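Local coordinates for putative type VI secretion protein (Escherichia coli, PDB 4HH5), which forms the N-terminal domain of ClpV1, a ClpA/ClpB-family member of the type VI secretion system whose full-length form is expected to bind and hydrolyse ATP, at residues P40-L45 against G75-Q80; E52-V57 against S156-E161; Y62-D67 against W135-L140. One frame throughout, in Å; residues are numbered along the deposited sequence.

Interaction 1. Residues P40-L45 against G75-Q80; sequences PEHWLL and GWLDNQ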
ATOM      1  N   PRO A  40      -5.419  -4.473  -2.579  1.00 22.05           N
ATOM      2  CA  PRO A  40      -4.778  -3.328  -1.905  1.00 21.02           C
ATOM      3  C   PRO A  40      -5.299  -3.142  -0.485  1.00 23.75           C
ATOM      4  O   PRO A  40      -4.551  -2.667   0.351  1.00 22.79           O
ATOM      5  CB  PRO A  40      -5.141  -2.130  -2.794  1.00 22.65           C
ATOM      6  CG  PRO A  40      -5.514  -2.716  -4.109  1.00 27.38           C
ATOM      7  CD  PRO A  40      -6.152  -4.030  -3.785  1.00 23.29           C
ATOM      8  N   GLU A  41      -6.561  -3.557  -0.200  1.00 21.63           N
ATOM      9  CA  GLU A  41      -7.135  -3.473   1.148  1.00 21.08           C
ATOM     10  C   GLU A  41      -6.366  -4.378   2.112  1.00 22.82           C
ATOM     11  O   GLU A  41      -6.096  -3.950   3.238  1.00 21.31           O
ATOM     12  CB  GLU A  41      -8.637  -3.808   1.164  1.00 22.70           C
ATOM     13  CG  GLU A  41      -9.523  -2.763   0.503  1.00 26.27           C
ATOM     14  CD  GLU A  41      -9.703  -2.874  -1.000  1.00 36.19           C
ATOM     15  OE1 GLU A  41      -8.988  -3.668  -1.654  1.00 25.16           O
ATOM     16  OE2 GLU A  41     -10.583  -2.159  -1.524  1.00 29.88           O
ATOM     17  N   HIS A  42      -5.989  -5.616   1.666  1.00 19.03           N
ATOM     18  CA  HIS A  42      -5.196  -6.556   2.480  1.00 18.98           C
ATOM     19  C   HIS A  42      -3.838  -5.918   2.810  1.00 20.06           C
ATOM     20  O   HIS A  42      -3.372  -6.003   3.952  1.00 18.70           O
ATOM     21  CB  HIS A  42      -4.954  -7.886   1.747  1.00 20.28           C
ATOM     22  CG  HIS A  42      -6.150  -8.789   1.662  1.00 24.30           C
ATOM     23  ND1 HIS A  42      -6.811  -9.000   0.463  1.00 26.42           N
ATOM     24  CD2 HIS A  42      -6.728  -9.550   2.620  1.00 26.30           C
ATOM     25  CE1 HIS A  42      -7.788  -9.852   0.735  1.00 25.90           C
ATOM     26  NE2 HIS A  42      -7.775 -10.220   2.014  1.00 26.03           N
ATOM     27  N   TRP A  43      -3.221  -5.275   1.805  1.00 16.20           N
ATOM     28  CA  TRP A  43      -1.937  -4.594   1.930  1.00 16.20           C
ATOM     29  C   TRP A  43      -2.023  -3.403   2.879  1.00 18.79           C
ATOM     30  O   TRP A  43      -1.179  -3.283   3.762  1.00 18.10           O
ATOM     31  CB  TRP A  43      -1.438  -4.152   0.555  1.00 15.66           C
ATOM     32  CG  TRP A  43       0.048  -3.943   0.453  1.00 16.71           C
ATOM     33  CD1 TRP A  43       0.988  -4.159   1.422  1.00 19.16           C
ATOM     34  CD2 TRP A  43       0.761  -3.496  -0.706  1.00 16.88           C
ATOM     35  NE1 TRP A  43       2.241  -3.861   0.938  1.00 18.74           N
ATOM     36  CE2 TRP A  43       2.131  -3.468  -0.373  1.00 20.31           C
ATOM     37  CE3 TRP A  43       0.373  -3.141  -2.009  1.00 18.74           C
ATOM     38  CZ2 TRP A  43       3.116  -3.112  -1.296  1.00 20.08           C
ATOM     39  CZ3 TRP A  43       1.352  -2.794  -2.925  1.00 20.51           C
ATOM     40  CH2 TRP A  43       2.706  -2.783  -2.565  1.00 20.96           C
ATOM     41  N   LEU A  44      -3.039  -2.527   2.714  1.00 16.11           N
ATOM     42  CA  LEU A  44      -3.223  -1.342   3.574  1.00 16.19           C
ATOM     43  C   LEU A  44      -3.428  -1.729   5.035  1.00 19.43           C
ATOM     44  O   LEU A  44      -2.866  -1.081   5.918  1.00 17.99           O
ATOM     45  CB  LEU A  44      -4.372  -0.433   3.083  1.00 16.69           C
ATOM     46  CG  LEU A  44      -4.124   0.323   1.765  1.00 22.00           C
ATOM     47  CD1 LEU A  44      -5.432   0.765   1.141  1.00 22.62           C
ATOM     48  CD2 LEU A  44      -3.198   1.522   1.956  1.00 23.29           C
ATOM     49  N   LEU A  45      -4.185  -2.814   5.285  1.00 17.15           N
ATOM     50  CA  LEU A  45      -4.426  -3.329   6.630  1.00 17.87           C
ATOM     51  C   LEU A  45      -3.077  -3.649   7.290  1.00 19.72           C
ATOM     52  O   LEU A  45      -2.824  -3.205   8.405  1.00 19.11           O
ATOM     53  CB  LEU A  45      -5.308  -4.589   6.547  1.00 18.93           C
ATOM     54  CG  LEU A  45      -5.772  -5.223   7.862  1.00 25.42           C
ATOM     55  CD1 LEU A  45      -7.170  -5.723   7.738  1.00 26.58           C
ATOM     56  CD2 LEU A  45      -4.891  -6.407   8.248  1.00 29.45           C
ATOM     57  N   GLY A  75     -14.056  -4.640   8.437  1.00 27.34           N
ATOM     58  CA  GLY A  75     -15.393  -4.836   7.891  1.00 27.57           C
ATOM     59  C   GLY A  75     -15.319  -5.350   6.471  1.00 31.88           C
ATOM     60  O   GLY A  75     -16.010  -6.308   6.119  1.00 31.07           O
ATOM     61  N   TRP A  76     -14.438  -4.736   5.665  1.00 28.32           N
ATOM     62  CA  TRP A  76     -14.176  -5.126   4.287  1.00 28.60           C
ATOM     63  C   TRP A  76     -13.612  -6.553   4.260  1.00 33.85           C
ATOM     64  O   TRP A  76     -14.041  -7.351   3.430  1.00 34.33           O
ATOM     65  CB  TRP A  76     -13.203  -4.136   3.612  1.00 27.56           C
ATOM     66  CG  TRP A  76     -12.869  -4.503   2.198  1.00 28.41           C
ATOM     67  CD1 TRP A  76     -13.480  -4.049   1.067  1.00 31.48           C
ATOM     68  CD2 TRP A  76     -11.872  -5.441   1.769  1.00 28.73           C
ATOM     69  NE1 TRP A  76     -12.913  -4.630  -0.041  1.00 31.12           N
ATOM     70  CE2 TRP A  76     -11.936  -5.504   0.363  1.00 32.61           C
ATOM     71  CE3 TRP A  76     -10.936  -6.253   2.444  1.00 30.21           C
ATOM     72  CZ2 TRP A  76     -11.092  -6.330  -0.386  1.00 32.30           C
ATOM     73  CZ3 TRP A  76     -10.124  -7.093   1.706  1.00 31.64           C
ATOM     74  CH2 TRP A  76     -10.198  -7.120   0.307  1.00 32.49           C
ATOM     75  N   LEU A  77     -12.665  -6.870   5.167  1.00 30.68           N
ATOM     76  CA  LEU A  77     -12.019  -8.182   5.292  1.00 30.99           C
ATOM     77  C   LEU A  77     -13.041  -9.295   5.582  1.00 37.21           C
ATOM     78  O   LEU A  77     -13.025 -10.339   4.923  1.00 37.22           O
ATOM     79  CB  LEU A  77     -10.943  -8.125   6.396  1.00 30.97           C
ATOM     80  CG  LEU A  77     -10.002  -9.324   6.531  1.00 36.06           C
ATOM     81  CD1 LEU A  77      -8.955  -9.334   5.422  1.00 35.73           C
ATOM     82  CD2 LEU A  77      -9.317  -9.324   7.893  1.00 37.98           C
ATOM     83  N   ASP A  78     -13.947  -9.048   6.538  1.00 34.98           N
ATOM     84  CA  ASP A  78     -14.968 -10.005   6.955  1.00 35.52           C
ATOM     85  C   ASP A  78     -16.116 -10.169   5.953  1.00 40.03           C
ATOM     86  O   ASP A  78     -16.809 -11.186   5.995  1.00 39.85           O
ATOM     87  CB  ASP A  78     -15.468  -9.680   8.373  1.00 37.59           C
ATOM     88  CG  ASP A  78     -14.377  -9.661   9.437  1.00 51.31           C
ATOM     89  OD1 ASP A  78     -13.414 -10.459   9.322  1.00 52.89           O
ATOM     90  OD2 ASP A  78     -14.484  -8.847  10.383  1.00 58.08           O
ATOM     91  N   ASN A  79     -16.298  -9.192   5.039  1.00 36.45           N
ATOM     92  CA  ASN A  79     -17.337  -9.223   4.006  1.00 36.63           C
ATOM     93  C   ASN A  79     -16.847  -9.812   2.683  1.00 40.32           C
ATOM     94  O   ASN A  79     -17.634  -9.953   1.749  1.00 39.51           O
ATOM     95  CB  ASN A  79     -17.961  -7.832   3.795  1.00 38.30           C
ATOM     96  CG  ASN A  79     -18.733  -7.281   4.973  1.00 65.28           C
ATOM     97  OD1 ASN A  79     -18.879  -7.917   6.025  1.00 59.86           O
ATOM     98  ND2 ASN A  79     -19.213  -6.051   4.831  1.00 59.32           N
ATOM     99  N   GLN A  80     -15.557 -10.167   2.600  1.00 38.21           N
ATOM    100  CA  GLN A  80     -15.012 -10.766   1.387  1.00 38.71           C
ATOM    101  C   GLN A  80     -15.350 -12.247   1.330  1.00 45.57           C
ATOM    102  O   GLN A  80     -15.212 -12.942   2.346  1.00 45.66           O
ATOM    103  CB  GLN A  80     -13.502 -10.523   1.244  1.00 39.84           C
ATOM    104  CG  GLN A  80     -13.121  -9.078   0.880  1.00 48.06           C
ATOM    105  CD  GLN A  80     -14.173  -8.298   0.108  1.00 56.97           C
ATOM    106  OE1 GLN A  80     -14.928  -7.488   0.668  1.00 47.22           O
ATOM    107  NE2 GLN A  80     -14.243  -8.527  -1.194  1.00 48.85           N
TER
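A bend at chi2 (85°) lays the side chain of Glu41 along the indole of Trp76, whose CG stands opposite its backbone N (chi1 179°) and carries the ring across to helix 40-50. Glu41 CB sits almost squarely over the six-membered ring, 3.5 Å from its centroid, a CH-pi contact. Further out, the carboxylate stacks nearly parallel to the indole, with OE1 3.6 Å from Trp76 CZ2, while OE2 takes a hydrogen bond from the backbone N of Arg130. Gln80 CG packs on the opposite indole face.

The far rim of the same indole points at the face of His42 in an edge-to-face pair, ring centroids 5.1 Å apart and planes at 83°. A hydrogen bond between His42 ND1 and the backbone N of Thr39 fixes the rotation of the imidazole, leaving His42 CD2 3.6 Å from Leu77 CD1. One turn further along helix 40-50, Leu45 CD1 meets Leu77 CD2 at 4.2 Å.

The contact thus joins the start of helix 40-50 to the end of helix 66-78. From helix 40-50, His42 also reaches Ala26 and Cys30 of helix 17-32, and Pro40 packs on Leu94 and Leu97 of helix 92-107.

Interaction 2. Residues E52-V57 against S156-E161; sequences EGDLTV and SDECPE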
ATOM      1  N   GLU A  52       4.180   2.444  11.598  1.00 20.00           N
ATOM      2  CA  GLU A  52       5.308   3.351  11.807  1.00 19.43           C
ATOM      3  C   GLU A  52       5.776   3.965  10.477  1.00 22.02           C
ATOM      4  O   GLU A  52       6.764   4.692  10.457  1.00 22.32           O
ATOM      5  CB  GLU A  52       6.485   2.647  12.538  1.00 21.31           C
ATOM      6  CG  GLU A  52       6.246   2.245  13.991  1.00 35.06           C
ATOM      7  CD  GLU A  52       5.787   3.296  14.989  1.00 58.29           C
ATOM      8  OE1 GLU A  52       5.201   2.894  16.021  1.00 46.66           O
ATOM      9  OE2 GLU A  52       5.996   4.507  14.748  1.00 57.88           O
ATOM     10  N   GLY A  53       5.051   3.690   9.393  1.00 16.78           N
ATOM     11  CA  GLY A  53       5.395   4.165   8.055  1.00 16.52           C
ATOM     12  C   GLY A  53       4.795   5.490   7.645  1.00 18.58           C
ATOM     13  O   GLY A  53       4.252   6.226   8.480  1.00 16.88           O
ATOM     14  N   ASP A  54       4.888   5.800   6.331  1.00 14.63           N
ATOM     15  CA  ASP A  54       4.390   7.060   5.784  1.00 14.16           C
ATOM     16  C   ASP A  54       2.917   7.312   6.070  1.00 17.84           C
ATOM     17  O   ASP A  54       2.573   8.431   6.427  1.00 16.55           O
ATOM     18  CB  ASP A  54       4.720   7.222   4.284  1.00 15.34           C
ATOM     19  CG  ASP A  54       6.193   7.067   3.914  1.00 19.84           C
ATOM     20  OD1 ASP A  54       7.057   7.308   4.783  1.00 20.21           O
ATOM     21  OD2 ASP A  54       6.482   6.792   2.740  1.00 18.60           O
ATOM     22  N   LEU A  55       2.062   6.274   5.955  1.00 15.92           N
ATOM     23  CA  LEU A  55       0.619   6.380   6.200  1.00 16.76           C
ATOM     24  C   LEU A  55       0.295   6.853   7.613  1.00 18.89           C
ATOM     25  O   LEU A  55      -0.541   7.749   7.779  1.00 18.23           O
ATOM     26  CB  LEU A  55      -0.091   5.041   5.935  1.00 17.80           C
ATOM     27  CG  LEU A  55      -0.254   4.587   4.490  1.00 24.83           C
ATOM     28  CD1 LEU A  55      -0.873   3.197   4.450  1.00 25.07           C
ATOM     29  CD2 LEU A  55      -1.154   5.544   3.693  1.00 30.43           C
ATOM     30  N   THR A  56       0.942   6.237   8.625  1.00 14.82           N
ATOM     31  CA  THR A  56       0.767   6.574  10.047  1.00 14.84           C
ATOM     32  C   THR A  56       1.214   8.007  10.335  1.00 17.00           C
ATOM     33  O   THR A  56       0.512   8.726  11.051  1.00 16.14           O
ATOM     34  CB  THR A  56       1.483   5.537  10.941  1.00 25.16           C
ATOM     35  OG1 THR A  56       0.895   4.260  10.693  1.00 26.00           O
ATOM     36  CG2 THR A  56       1.395   5.876  12.437  1.00 23.84           C
ATOM     37  N   VAL A  57       2.356   8.423   9.770  1.00 13.72           N
ATOM     38  CA  VAL A  57       2.899   9.789   9.923  1.00 13.61           C
ATOM     39  C   VAL A  57       1.886  10.828   9.386  1.00 17.51           C
ATOM     40  O   VAL A  57       1.617  11.836  10.049  1.00 17.01           O
ATOM     41  CB  VAL A  57       4.305   9.916   9.268  1.00 17.85           C
ATOM     42  CG1 VAL A  57       4.763  11.375   9.174  1.00 17.55           C
ATOM     43  CG2 VAL A  57       5.334   9.080  10.034  1.00 17.75           C
ATOM     44  N   SER A 156       9.013   8.948   9.588  1.00 16.96           N
ATOM     45  CA  SER A 156       8.639   7.602   9.154  1.00 17.05           C
ATOM     46  C   SER A 156       9.783   6.608   9.292  1.00 22.23           C
ATOM     47  O   SER A 156      10.933   6.980   9.090  1.00 20.64           O
ATOM     48  CB  SER A 156       8.160   7.647   7.703  1.00 18.03           C
ATOM     49  OG  SER A 156       7.828   6.371   7.186  1.00 18.87           O
ATOM     50  N   ASP A 157       9.458   5.327   9.568  1.00 20.93           N
ATOM     51  CA  ASP A 157      10.443   4.234   9.624  1.00 22.55           C
ATOM     52  C   ASP A 157      10.936   3.890   8.200  1.00 28.36           C
ATOM     53  O   ASP A 157      11.912   3.156   8.052  1.00 28.72           O
ATOM     54  CB  ASP A 157       9.843   2.984  10.301  1.00 25.72           C
ATOM     55  CG  ASP A 157      10.105   2.872  11.797  1.00 42.87           C
ATOM     56  OD1 ASP A 157      10.490   3.890  12.414  1.00 45.62           O
ATOM     57  OD2 ASP A 157       9.905   1.775  12.351  1.00 51.17           O
ATOM     58  N   GLU A 158      10.267   4.436   7.159  1.00 25.86           N
ATOM     59  CA  GLU A 158      10.613   4.256   5.736  1.00 25.89           C
ATOM     60  C   GLU A 158      11.602   5.335   5.226  1.00 34.22           C
ATOM     61  O   GLU A 158      11.852   5.437   4.019  1.00 33.21           O
ATOM     62  CB  GLU A 158       9.343   4.301   4.876  1.00 26.25           C
ATOM     63  CG  GLU A 158       8.302   3.267   5.237  1.00 28.73           C
ATOM     64  CD  GLU A 158       7.112   3.316   4.306  1.00 30.17           C
ATOM     65  OE1 GLU A 158       7.229   2.819   3.165  1.00 23.70           O
ATOM     66  OE2 GLU A 158       6.065   3.866   4.712  1.00 21.35           O
ATOM     67  N   CYS A 159      12.135   6.152   6.136  1.00 35.76           N
ATOM     68  CA  CYS A 159      13.071   7.235   5.820  0.63 37.88           C
ATOM     69  C   CYS A 159      14.459   6.698   5.402  1.00 43.94           C
ATOM     70  O   CYS A 159      14.766   5.548   5.732  1.00 43.17           O
ATOM     71  CB  CYS A 159      13.187   8.164   7.022  1.00 39.16           C
ATOM     72  SG  CYS A 159      14.021   7.422   8.453  1.00 43.67           S
ATOM     73  N   PRO A 160      15.354   7.520   4.773  1.00 41.92           N
ATOM     74  CA  PRO A 160      16.719   7.026   4.480  1.00 41.81           C
ATOM     75  C   PRO A 160      17.480   6.745   5.780  1.00 45.68           C
ATOM     76  O   PRO A 160      17.222   7.392   6.801  1.00 45.17           O
ATOM     77  CB  PRO A 160      17.374   8.181   3.705  1.00 43.30           C
ATOM     78  CG  PRO A 160      16.253   9.080   3.295  1.00 47.95           C
ATOM     79  CD  PRO A 160      15.194   8.926   4.339  1.00 43.47           C
ATOM     80  N   GLU A 161      18.401   5.771   5.747  1.00 42.34           N
ATOM     81  CA  GLU A 161      19.192   5.369   6.914  1.00 42.34           C
ATOM     82  C   GLU A 161      20.373   6.308   7.222  1.00 46.59           C
ATOM     83  O   GLU A 161      21.048   6.129   8.243  1.00 46.52           O
ATOM     84  CB  GLU A 161      19.666   3.915   6.762  1.00 43.80           C
TER
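The carboxylates of Asp54 and Glu158 stack face against face, their planes 19° apart, with Glu158 OE2 3.3 Å from Asp54 CG. Other partners approach on the anti sides: the Asp54 backbone N reaches Glu158 OE2 only slightly out of the carboxylate plane, whereas Ser156 OG meets Asp54 OD1 from 34° outside it. The first bond is short and nearly straight (2.8 Å from Asp54 N to Glu158 OE2, 175°), and the second, donated by Ser156 OG to Asp54 OD1, measures 2.7 Å.

Ser156 OG, placed opposite its own backbone N, also accepts from Glu158 N at 3.1 Å, closing an ST turn within a type I beta turn. Alongside, Asp157 N donates to Glu52 O at 2.9 Å, and Val57 CG2 packs 3.9 Å from Ser156 CB.

Gly53, at the N-cap position of helix 54-61, has no side chain to cap with; the carboxylate of Glu158, from far along the chain, accepts from Asp54 N in the first turn. Two acids this close would be expected to repel if both are ionised. The salt bridge from Asp54 OD2 to Arg114, the bond from Ser115 OG to Glu158 OE2 and the helix N-terminus probably offset that cost.

Interaction 3. Residues Y62-D67 against W135-L140; sequences YDWDMD and WPLLTL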
ATOM      1  N   TYR A  62      -2.355  14.949   9.940  1.00 19.27           N
ATOM      2  CA  TYR A  62      -3.648  15.447   9.462  1.00 18.95           C
ATOM      3  C   TYR A  62      -4.852  15.009  10.282  1.00 22.46           C
ATOM      4  O   TYR A  62      -5.987  15.206   9.865  1.00 22.33           O
ATOM      5  CB  TYR A  62      -3.800  15.201   7.958  1.00 20.42           C
ATOM      6  CG  TYR A  62      -2.767  15.992   7.192  1.00 23.28           C
ATOM      7  CD1 TYR A  62      -2.911  17.365   7.004  1.00 26.33           C
ATOM      8  CD2 TYR A  62      -1.586  15.396   6.761  1.00 24.02           C
ATOM      9  CE1 TYR A  62      -1.927  18.114   6.367  1.00 28.35           C
ATOM     10  CE2 TYR A  62      -0.593  16.137   6.121  1.00 24.64           C
ATOM     11  CZ  TYR A  62      -0.763  17.498   5.935  1.00 34.52           C
ATOM     12  OH  TYR A  62       0.210  18.231   5.305  1.00 37.80           O
ATOM     13  N   ASP A  63      -4.588  14.461  11.472  1.00 18.73           N
ATOM     14  CA  ASP A  63      -5.577  14.032  12.454  1.00 18.51           C
ATOM     15  C   ASP A  63      -6.683  13.140  11.895  1.00 21.56           C
ATOM     16  O   ASP A  63      -7.870  13.380  12.123  1.00 21.97           O
ATOM     17  CB  ASP A  63      -6.126  15.234  13.246  1.00 20.50           C
ATOM     18  CG  ASP A  63      -6.690  14.844  14.596  1.00 27.51           C
ATOM     19  OD1 ASP A  63      -6.048  14.016  15.292  1.00 28.54           O
ATOM     20  OD2 ASP A  63      -7.774  15.348  14.952  1.00 26.59           O
ATOM     21  N   TRP A  64      -6.286  12.114  11.145  1.00 17.48           N
ATOM     22  CA  TRP A  64      -7.231  11.145  10.612  1.00 17.76           C
ATOM     23  C   TRP A  64      -7.729  10.295  11.765  1.00 20.96           C
ATOM     24  O   TRP A  64      -6.979  10.036  12.714  1.00 20.00           O
ATOM     25  CB  TRP A  64      -6.551  10.219   9.596  1.00 16.86           C
ATOM     26  CG  TRP A  64      -6.040  10.871   8.345  1.00 17.73           C
ATOM     27  CD1 TRP A  64      -6.210  12.168   7.951  1.00 20.59           C
ATOM     28  CD2 TRP A  64      -5.296  10.232   7.310  1.00 17.86           C
ATOM     29  NE1 TRP A  64      -5.601  12.378   6.740  1.00 19.75           N
ATOM     30  CE2 TRP A  64      -5.020  11.207   6.327  1.00 21.27           C
ATOM     31  CE3 TRP A  64      -4.785   8.930   7.137  1.00 19.60           C
ATOM     32  CZ2 TRP A  64      -4.269  10.922   5.181  1.00 21.11           C
ATOM     33  CZ3 TRP A  64      -4.023   8.657   6.013  1.00 20.79           C
ATOM     34  CH2 TRP A  64      -3.799   9.637   5.036  1.00 21.52           C
ATOM     35  N   ASP A  65      -8.996   9.868  11.695  1.00 17.74           N
ATOM     36  CA  ASP A  65      -9.516   8.955  12.702  1.00 17.12           C
ATOM     37  C   ASP A  65      -9.023   7.575  12.228  1.00 20.74           C
ATOM     38  O   ASP A  65      -9.646   6.953  11.371  1.00 20.51           O
ATOM     39  CB  ASP A  65     -11.056   9.036  12.788  1.00 17.79           C
ATOM     40  CG  ASP A  65     -11.695   8.067  13.777  1.00 24.52           C
ATOM     41  OD1 ASP A  65     -10.967   7.222  14.350  1.00 22.62           O
ATOM     42  OD2 ASP A  65     -12.918   8.112  13.932  1.00 29.00           O
ATOM     43  N   MET A  66      -7.853   7.148  12.735  1.00 18.39           N
ATOM     44  CA  MET A  66      -7.209   5.879  12.362  1.00 18.79           C
ATOM     45  C   MET A  66      -8.031   4.667  12.759  1.00 23.29           C
ATOM     46  O   MET A  66      -7.986   3.652  12.058  1.00 23.04           O
ATOM     47  CB  MET A  66      -5.784   5.766  12.942  1.00 21.04           C
ATOM     48  CG  MET A  66      -4.859   6.904  12.546  1.00 24.95           C
ATOM     49  SD  MET A  66      -4.637   7.088  10.757  1.00 29.17           S
ATOM     50  CE  MET A  66      -3.405   5.838  10.461  1.00 26.20           C
ATOM     51  N   ASP A  67      -8.765   4.763  13.885  1.00 20.46           N
ATOM     52  CA  ASP A  67      -9.627   3.685  14.383  1.00 21.03           C
ATOM     53  C   ASP A  67     -10.721   3.368  13.379  1.00 24.18           C
ATOM     54  O   ASP A  67     -10.953   2.196  13.116  1.00 24.39           O
ATOM     55  CB  ASP A  67     -10.239   4.031  15.757  1.00 23.21           C
ATOM     56  CG  ASP A  67      -9.311   3.832  16.943  1.00 39.63           C
ATOM     57  OD1 ASP A  67      -8.075   3.810  16.739  1.00 40.20           O
ATOM     58  OD2 ASP A  67      -9.820   3.710  18.084  1.00 48.59           O
ATOM     59  N   TRP A 135     -11.657   6.904   2.710  1.00 18.85           N
ATOM     60  CA  TRP A 135     -11.763   8.294   2.242  1.00 18.09           C
ATOM     61  C   TRP A 135     -10.648   9.257   2.745  1.00 20.33           C
ATOM     62  O   TRP A 135     -10.231  10.091   1.933  1.00 20.18           O
ATOM     63  CB  TRP A 135     -13.188   8.873   2.444  1.00 17.02           C
ATOM     64  CG  TRP A 135     -13.563   9.077   3.879  1.00 17.82           C
ATOM     65  CD1 TRP A 135     -14.283   8.231   4.667  1.00 20.73           C
ATOM     66  CD2 TRP A 135     -13.222  10.204   4.701  1.00 17.78           C
ATOM     67  NE1 TRP A 135     -14.400   8.751   5.937  1.00 20.30           N
ATOM     68  CE2 TRP A 135     -13.739   9.952   5.991  1.00 21.37           C
ATOM     69  CE3 TRP A 135     -12.472  11.381   4.486  1.00 19.06           C
ATOM     70  CZ2 TRP A 135     -13.549  10.837   7.058  1.00 20.85           C
ATOM     71  CZ3 TRP A 135     -12.267  12.246   5.551  1.00 20.58           C
ATOM     72  CH2 TRP A 135     -12.803  11.975   6.817  1.00 21.14           C
ATOM     73  N   PRO A 136     -10.091   9.166   4.002  1.00 15.67           N
ATOM     74  CA  PRO A 136      -9.013  10.112   4.397  1.00 15.42           C
ATOM     75  C   PRO A 136      -7.745  10.016   3.548  1.00 19.58           C
ATOM     76  O   PRO A 136      -7.061  11.017   3.339  1.00 16.97           O
ATOM     77  CB  PRO A 136      -8.718   9.735   5.859  1.00 17.15           C
ATOM     78  CG  PRO A 136      -9.983   9.045   6.335  1.00 21.36           C
ATOM     79  CD  PRO A 136     -10.419   8.260   5.129  1.00 16.88           C
ATOM     80  N   LEU A 137      -7.450   8.809   3.043  1.00 18.77           N
ATOM     81  CA  LEU A 137      -6.291   8.522   2.193  1.00 19.22           C
ATOM     82  C   LEU A 137      -6.392   9.266   0.843  1.00 24.43           C
ATOM     83  O   LEU A 137      -5.378   9.485   0.195  1.00 26.00           O
ATOM     84  CB  LEU A 137      -6.194   6.995   1.972  1.00 19.44           C
ATOM     85  CG  LEU A 137      -5.574   6.154   3.118  1.00 23.70           C
ATOM     86  CD1 LEU A 137      -6.522   5.992   4.299  1.00 23.53           C
ATOM     87  CD2 LEU A 137      -5.185   4.780   2.629  1.00 25.53           C
ATOM     88  N   LEU A 138      -7.607   9.669   0.442  1.00 21.41           N
ATOM     89  CA  LEU A 138      -7.870  10.391  -0.812  1.00 21.92           C
ATOM     90  C   LEU A 138      -7.873  11.923  -0.654  1.00 25.30           C
ATOM     91  O   LEU A 138      -8.101  12.635  -1.638  1.00 25.42           O
ATOM     92  CB  LEU A 138      -9.201   9.907  -1.435  1.00 22.24           C
ATOM     93  CG  LEU A 138      -9.385   8.387  -1.610  1.00 27.48           C
ATOM     94  CD1 LEU A 138     -10.758   8.069  -2.176  1.00 28.12           C
ATOM     95  CD2 LEU A 138      -8.289   7.780  -2.494  1.00 29.56           C
ATOM     96  N   THR A 139      -7.620  12.430   0.569  1.00 22.15           N
ATOM     97  CA  THR A 139      -7.659  13.870   0.869  1.00 22.37           C
ATOM     98  C   THR A 139      -6.439  14.670   0.434  1.00 27.70           C
ATOM     99  O   THR A 139      -6.577  15.859   0.153  1.00 27.62           O
ATOM    100  CB  THR A 139      -8.076  14.168   2.323  1.00 26.36           C
ATOM    101  OG1 THR A 139      -7.096  13.645   3.217  1.00 26.68           O
ATOM    102  CG2 THR A 139      -9.472  13.647   2.664  1.00 22.98           C
ATOM    103  N   LEU A 140      -5.250  14.048   0.407  1.00 23.80           N
ATOM    104  CA  LEU A 140      -4.021  14.733  -0.000  1.00 23.15           C
ATOM    105  C   LEU A 140      -3.761  14.476  -1.477  1.00 25.97           C
ATOM    106  O   LEU A 140      -3.986  13.371  -1.951  1.00 26.61           O
ATOM    107  CB  LEU A 140      -2.810  14.263   0.842  1.00 23.20           C
ATOM    108  CG  LEU A 140      -2.893  14.458   2.364  1.00 27.39           C
ATOM    109  CD1 LEU A 140      -1.941  13.525   3.084  1.00 26.94           C
ATOM    110  CD2 LEU A 140      -2.632  15.910   2.760  1.00 29.92           C
TER
HETATM  111  O   HOH W   1      -5.571  14.827   5.138  1.00 24.47           O
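Trp64 lies with one indole face over Pro136, covering its CB and carbonyl oxygen. The side chain leaves CB with CG beside the backbone N and opposite the carbonyl carbon (chi1 -64°), which brings the indole there. Pro136 CB lies 3.8 Å from the centroid of the five-membered ring, 12° off the ring normal, a CH-pi contact. Nearby, Pro136 O approaches Trp64 CZ2 to 3.3 Å. At the far corner Trp64 CZ3 touches Leu137 CD1 at 4.0 Å.

The polar edge of the indole ends on a water lying in the ring plane, which accepts from Trp64 NE1 at 2.9 Å and donates to Thr139 OG1 at 2.7 Å. Thr139 OG1 in turn donates to Pro136 O at 2.6 Å, on an in-plane lone pair, and Thr139 N also bonds to this oxygen.

Leu140 bridges both aromatic residues: CD1 lies 4.1 Å from Trp64 CZ2, while CD2 sits over the centre of the Tyr62 ring, 4.0 Å from its centroid.

Ile69 of helix 66-78 touches Trp64, Pro136 and Leu137. An indole face covering a proline in CH-pi contact thus joins the 3-10 segment that includes 135-138 to the loop before helix 66-78 in the mainly helical Clp R domain.

In the fold
The three contacts join through leucines in the domain interior. Leu44 of helix 40-50, in interaction 1, places CD2 3.8 Å from Leu55 CD1 of interaction 2 and 3.9 Å from Leu137 CD2 of interaction 3. Leu55 CD2 in turn comes to 4.2 Å from Leu137 CD2. The centres of interactions 1 and 2 are about 22 Å apart, those of 1 and 3 about 17 Å, and those of 2 and 3 about 16 Å. The successive helices 40-50, 54-61 and 66-78 run through the set, with interactions 1 and 3 near opposite ends of helix 66-78. ATP would be expected to bind in the AAA modules of the full-length protein, which this N-terminal fragment lacks.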